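Local coordinates for protein sensor histidine kinase CusS (Escherichia coli, PDB 5KU5) that senses copper and silver ions in the periplasm and passes the signal on by phosphorylating its response regulator CusR, at residues L134-D137 and F138-H141; V4-A7 and E8-I11. All blocks are in the same frame, centred on the assembly; numbering follows the deposited sequence.

Interaction 1 of 2, residues L134-D137 and F138-H141; sequences LSID and FHLH. With AG (silver ion), chain F.
Leu140 and His141 turn their backbone N-H groups back onto Ile136 and Asp137, where strand 125-135 of the periplasmic sensor domain, a PDC fold, gives way to helix 137-146. Ile136 is the N-cap. Leu140 N donates to Ile136 O at 3.2 Å. His141 N reaches Asp137 O at 2.8 Å, with an N-H...O angle of 162°. The same carbonyl oxygen lies over one face of the His141 ring, offset toward its rim. Two N-H groups of the first helical turn are met by water. Phe138 N donates at 2.9 Å to a water that is also hydrogen-bonded to Ser135 OG at 2.8 Å. His139 N donates to a second water at 3.1 Å, which reaches Ser135 O only weakly. The Asp137 carboxylate is held from beyond the turn: OD2 accepts from Ser109 N and Asn110 ND2. His139 has CG anti to its carbonyl carbon (chi1 -63°), which leads the ring back toward the N-cap residue. There Ile136 CB sits at the ring edge, in plane, 3.8 Å from His139 CD2, and the two side chains cross at about a right angle. Both ring nitrogens of this buried histidine are engaged. NE2 donates to Asp10 OD1 of helix 2-25, with a weak bond to a third water that gives its own proton to Ser135 O. This second-shell aspartate probably fixes the ring's rotation. The other nitrogen faces the subunit interface: His139 ND1 binds a silver ion at 2.5 Å, and His5 NE2 of the second subunit is the ion's other ligand.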
loop_
_atom_site.group_PDB
_atom_site.type_symbol
_atom_site.label_atom_id
_atom_site.label_comp_id
_atom_site.label_asym_id
_atom_site.label_seq_id
_atom_site.Cartn_x
_atom_site.Cartn_y
_atom_site.Cartn_z
ATOM N N LEU A 134 -2.689 -8.368 -7.223
ATOM C CA LEU A 134 -2.238 -8.160 -5.840
ATOM C C LEU A 134 -1.981 -9.506 -5.168
ATOM O O LEU A 134 -2.796 -10.423 -5.282
ATOM C CB LEU A 134 -3.297 -7.386 -5.042
ATOM C CG LEU A 134 -3.044 -7.158 -3.543
ATOM C CD1 LEU A 134 -1.840 -6.256 -3.336
ATOM C CD2 LEU A 134 -4.271 -6.563 -2.869
ATOM N N SER A 135 -0.862 -9.612 -4.453
ATOM C CA SER A 135 -0.479 -10.856 -3.780
ATOM C C SER A 135 -1.443 -11.225 -2.654
ATOM O O SER A 135 -1.760 -10.389 -1.807
ATOM C CB SER A 135 0.936 -10.759 -3.208
ATOM O OG SER A 135 1.231 -11.897 -2.411
ATOM N N ILE A 136 -1.882 -12.481 -2.649
ATOM C CA ILE A 136 -2.775 -13.004 -1.609
ATOM C C ILE A 136 -2.148 -14.157 -0.819
ATOM O O ILE A 136 -2.845 -14.851 -0.083
ATOM C CB ILE A 136 -4.145 -13.430 -2.201
ATOM C CG1 ILE A 136 -4.026 -14.652 -3.124
ATOM C CG2 ILE A 136 -4.762 -12.268 -2.962
ATOM C CD1 ILE A 136 -5.361 -15.215 -3.569
ATOM N N ASP A 137 -0.837 -14.349 -0.948
ATOM C CA ASP A 137 -0.164 -15.496 -0.326
ATOM C C ASP A 137 -0.266 -15.474 1.194
ATOM O O ASP A 137 -0.469 -16.519 1.813
ATOM C CB ASP A 137 1.305 -15.568 -0.741
ATOM C CG ASP A 137 1.474 -15.788 -2.228
ATOM O OD1 ASP A 137 1.215 -14.842 -3.001
ATOM O OD2 ASP A 137 1.871 -16.899 -2.629
ATOM N N PHE A 138 -0.151 -14.287 1.786
ATOM C CA PHE A 138 -0.289 -14.140 3.236
ATOM C C PHE A 138 -1.696 -14.520 3.719
ATOM O O PHE A 138 -1.825 -15.100 4.795
ATOM C CB PHE A 138 0.097 -12.722 3.690
ATOM C CG PHE A 138 0.436 -12.619 5.153
ATOM C CD1 PHE A 138 1.422 -13.431 5.719
ATOM C CD2 PHE A 138 -0.212 -11.696 5.971
ATOM C CE1 PHE A 138 1.737 -13.335 7.068
ATOM C CE2 PHE A 138 0.104 -11.593 7.318
ATOM C CZ PHE A 138 1.077 -12.413 7.868
ATOM N N HIS A 139 -2.731 -14.227 2.924
ATOM C CA HIS A 139 -4.105 -14.702 3.210
ATOM C C HIS A 139 -4.166 -16.228 3.252
ATOM O O HIS A 139 -4.712 -16.807 4.192
ATOM C CB HIS A 139 -5.135 -14.216 2.170
ATOM C CG HIS A 139 -5.298 -12.729 2.104
ATOM N ND1 HIS A 139 -5.696 -11.980 3.183
ATOM C CD2 HIS A 139 -5.153 -11.857 1.078
ATOM C CE1 HIS A 139 -5.777 -10.708 2.837
ATOM N NE2 HIS A 139 -5.449 -10.607 1.564
ATOM N N LEU A 140 -3.597 -16.862 2.226
ATOM C CA LEU A 140 -3.628 -18.317 2.075
ATOM C C LEU A 140 -2.776 -19.038 3.123
ATOM O O LEU A 140 -3.163 -20.106 3.597
ATOM C CB LEU A 140 -3.181 -18.725 0.663
ATOM C CG LEU A 140 -4.000 -18.182 -0.517
ATOM C CD1 LEU A 140 -3.393 -18.631 -1.837
ATOM C CD2 LEU A 140 -5.462 -18.601 -0.429
ATOM N N HIS A 141 -1.626 -18.460 3.481
ATOM C CA HIS A 141 -0.799 -18.997 4.571
ATOM C C HIS A 141 -1.569 -19.065 5.888
ATOM O O HIS A 141 -1.450 -20.044 6.623
ATOM C CB HIS A 141 0.477 -18.170 4.776
ATOM C CG HIS A 141 1.460 -18.276 3.651
ATOM N ND1 HIS A 141 2.284 -17.233 3.284
ATOM C CD2 HIS A 141 1.741 -19.295 2.803
ATOM C CE1 HIS A 141 3.037 -17.608 2.265
ATOM N NE2 HIS A 141 2.725 -18.853 1.952
HETATM AG AG AG F . -4.872 -12.206 5.492
HETATM O O HOH W 1 -3.475 -9.257 0.121
HETATM O O HOH W 2 0.520 -11.917 0.264
HETATM O O HOH W 3 -2.107 -11.500 1.478
#

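Interaction 2 of 2, residues V4-A7 and E8-I11; sequences VHFA and EQDI. With AG (silver ion), chain H.
With chi1 at -179°, the His5 ring is carried beside its own carbonyl carbon, on the far side from N, and the Gln9 chain runs extended beyond CG (chi2 -175°). This brings imidazole and amide together one turn apart on the N-terminal helix 2-25 of the PDC-fold sensor domain. The two flat groups lie 35° apart, with His5 NE2 4.0 Å from Gln9 CD. His5 NE2 binds a silver ion at 2.4 Å, and His139 ND1 of the second subunit completes the pair of ligands. Gln9 NE2 comes within 3.2 Å of this silver but is not a ligand. Its amide instead hydrogen-bonds Gln9 of the second subunit. Gln9 also runs beside Phe6, pointing the same way, and its OE1 is 3.5 Å from Phe6 CD1. Replacing Gln9 by an alanine in both subunits would probably lose the amide-to-amide hydrogen bond across the interface and leave a gap beside the His5 ring and its silver. The silver bound by His139 of the same chain sits over the face of the Phe6 ring, about 3.1 Å above its plane, consistent with a cation-pi contact. Phe6 also packs on Phe6 of the second subunit, while the His5 ring stacks on Phe138 of that chain. The backbone beneath is regular helix: Gln9 N donates to His5 O at 3.0 Å, and Glu8, Asp10 and Ile11 bond back to Val4, Phe6 and Ala7 in the same way. Besides its bond to His139, Asp10 forms a salt bridge with Arg112 through OD2. Glu8 bends at chi2, and its CG rests 3.4 Å from Val4 O.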
loop_
_atom_site.group_PDB
_atom_site.type_symbol
_atom_site.label_atom_id
_atom_site.label_comp_id
_atom_site.label_asym_id
_atom_site.label_seq_id
_atom_site.Cartn_x
_atom_site.Cartn_y
_atom_site.Cartn_z
ATOM N N VAL A 4 -14.218 -13.467 3.126
ATOM C CA VAL A 4 -14.895 -12.314 2.514
ATOM C C VAL A 4 -14.213 -11.015 2.953
ATOM O O VAL A 4 -14.052 -10.090 2.157
ATOM C CB VAL A 4 -16.406 -12.287 2.870
ATOM C CG1 VAL A 4 -17.065 -10.964 2.481
ATOM C CG2 VAL A 4 -17.125 -13.450 2.193
ATOM N N HIS A 5 -13.809 -10.964 4.219
ATOM C CA HIS A 5 -13.083 -9.824 4.756
ATOM C C HIS A 5 -11.704 -9.636 4.095
ATOM O O HIS A 5 -11.326 -8.512 3.758
ATOM C CB HIS A 5 -12.937 -9.961 6.270
ATOM C CG HIS A 5 -12.232 -8.808 6.896
ATOM N ND1 HIS A 5 -12.864 -7.619 7.182
ATOM C CD2 HIS A 5 -10.938 -8.643 7.243
ATOM C CE1 HIS A 5 -11.992 -6.773 7.694
ATOM N NE2 HIS A 5 -10.818 -7.373 7.745
ATOM N N PHE A 6 -10.968 -10.731 3.915
ATOM C CA PHE A 6 -9.699 -10.699 3.174
ATOM C C PHE A 6 -9.892 -10.206 1.737
ATOM O O PHE A 6 -9.065 -9.447 1.229
ATOM C CB PHE A 6 -9.029 -12.084 3.134
ATOM C CG PHE A 6 -8.516 -12.595 4.469
ATOM C CD1 PHE A 6 -8.291 -11.752 5.569
ATOM C CD2 PHE A 6 -8.194 -13.946 4.600
ATOM C CE1 PHE A 6 -7.802 -12.265 6.767
ATOM C CE2 PHE A 6 -7.704 -14.455 5.794
ATOM C CZ PHE A 6 -7.505 -13.615 6.877
ATOM N N ALA A 7 -10.975 -10.636 1.090
ATOM C CA ALA A 7 -11.296 -10.178 -0.266
ATOM C C ALA A 7 -11.536 -8.676 -0.304
ATOM O O ALA A 7 -11.017 -7.991 -1.187
ATOM C CB ALA A 7 -12.506 -10.920 -0.823
ATOM N N GLU A 8 -12.307 -8.172 0.660
ATOM C CA GLU A 8 -12.616 -6.737 0.739
ATOM C C GLU A 8 -11.379 -5.880 1.035
ATOM O O GLU A 8 -11.238 -4.791 0.468
ATOM C CB GLU A 8 -13.721 -6.465 1.772
ATOM C CG GLU A 8 -15.106 -6.959 1.357
ATOM C CD GLU A 8 -15.697 -6.202 0.173
ATOM O OE1 GLU A 8 -15.535 -4.964 0.089
ATOM O OE2 GLU A 8 -16.337 -6.848 -0.683
ATOM N N GLN A 9 -10.494 -6.368 1.910
ATOM C CA GLN A 9 -9.171 -5.748 2.112
ATOM C C GLN A 9 -8.437 -5.573 0.779
ATOM O O GLN A 9 -7.966 -4.482 0.463
ATOM C CB GLN A 9 -8.285 -6.586 3.049
ATOM C CG GLN A 9 -8.581 -6.462 4.533
ATOM C CD GLN A 9 -7.578 -7.240 5.376
ATOM O OE1 GLN A 9 -7.330 -8.423 5.126
ATOM N NE2 GLN A 9 -6.987 -6.580 6.372
ATOM N N ASP A 10 -8.367 -6.657 0.009
ATOM C CA ASP A 10 -7.689 -6.665 -1.295
ATOM C C ASP A 10 -8.372 -5.765 -2.317
ATOM O O ASP A 10 -7.705 -5.000 -3.009
ATOM C CB ASP A 10 -7.603 -8.091 -1.854
ATOM C CG ASP A 10 -6.749 -9.005 -0.998
ATOM O OD1 ASP A 10 -6.121 -8.511 -0.036
ATOM O OD2 ASP A 10 -6.703 -10.220 -1.274
ATOM N N ILE A 11 -9.697 -5.865 -2.405
ATOM C CA ILE A 11 -10.490 -5.032 -3.323
ATOM C C ILE A 11 -10.250 -3.534 -3.076
ATOM O O ILE A 11 -10.115 -2.763 -4.028
ATOM C CB ILE A 11 -11.993 -5.398 -3.247
ATOM C CG1 ILE A 11 -12.223 -6.748 -3.944
ATOM C CG2 ILE A 11 -12.874 -4.326 -3.888
ATOM C CD1 ILE A 11 -13.507 -7.447 -3.552
HETATM AG AG AG H . -8.905 -6.640 8.924
#

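How the interactions relate
Interaction 2 comes first along the chain, near the start of helix 2-25. Interaction 1 follows close to the end, where the central strand 125-135 of the antiparallel sheet runs into helix 137-146. Their centres are only 11 Å apart, on the same side of the chain's centre. They touch directly: His139 ND1 packs 3.2 Å from Phe6 CG, and Ile136 CG2 approaches Asp10 OD2 to 3.3 Å. Each contact supplies one histidine to silver, but to different ions, each shared with the second subunit. The two terminal helices thus form a metal-bridged dimer interface. The third silver site, formed by Ser47, Met96, Met98 and His108, uses none of these residues.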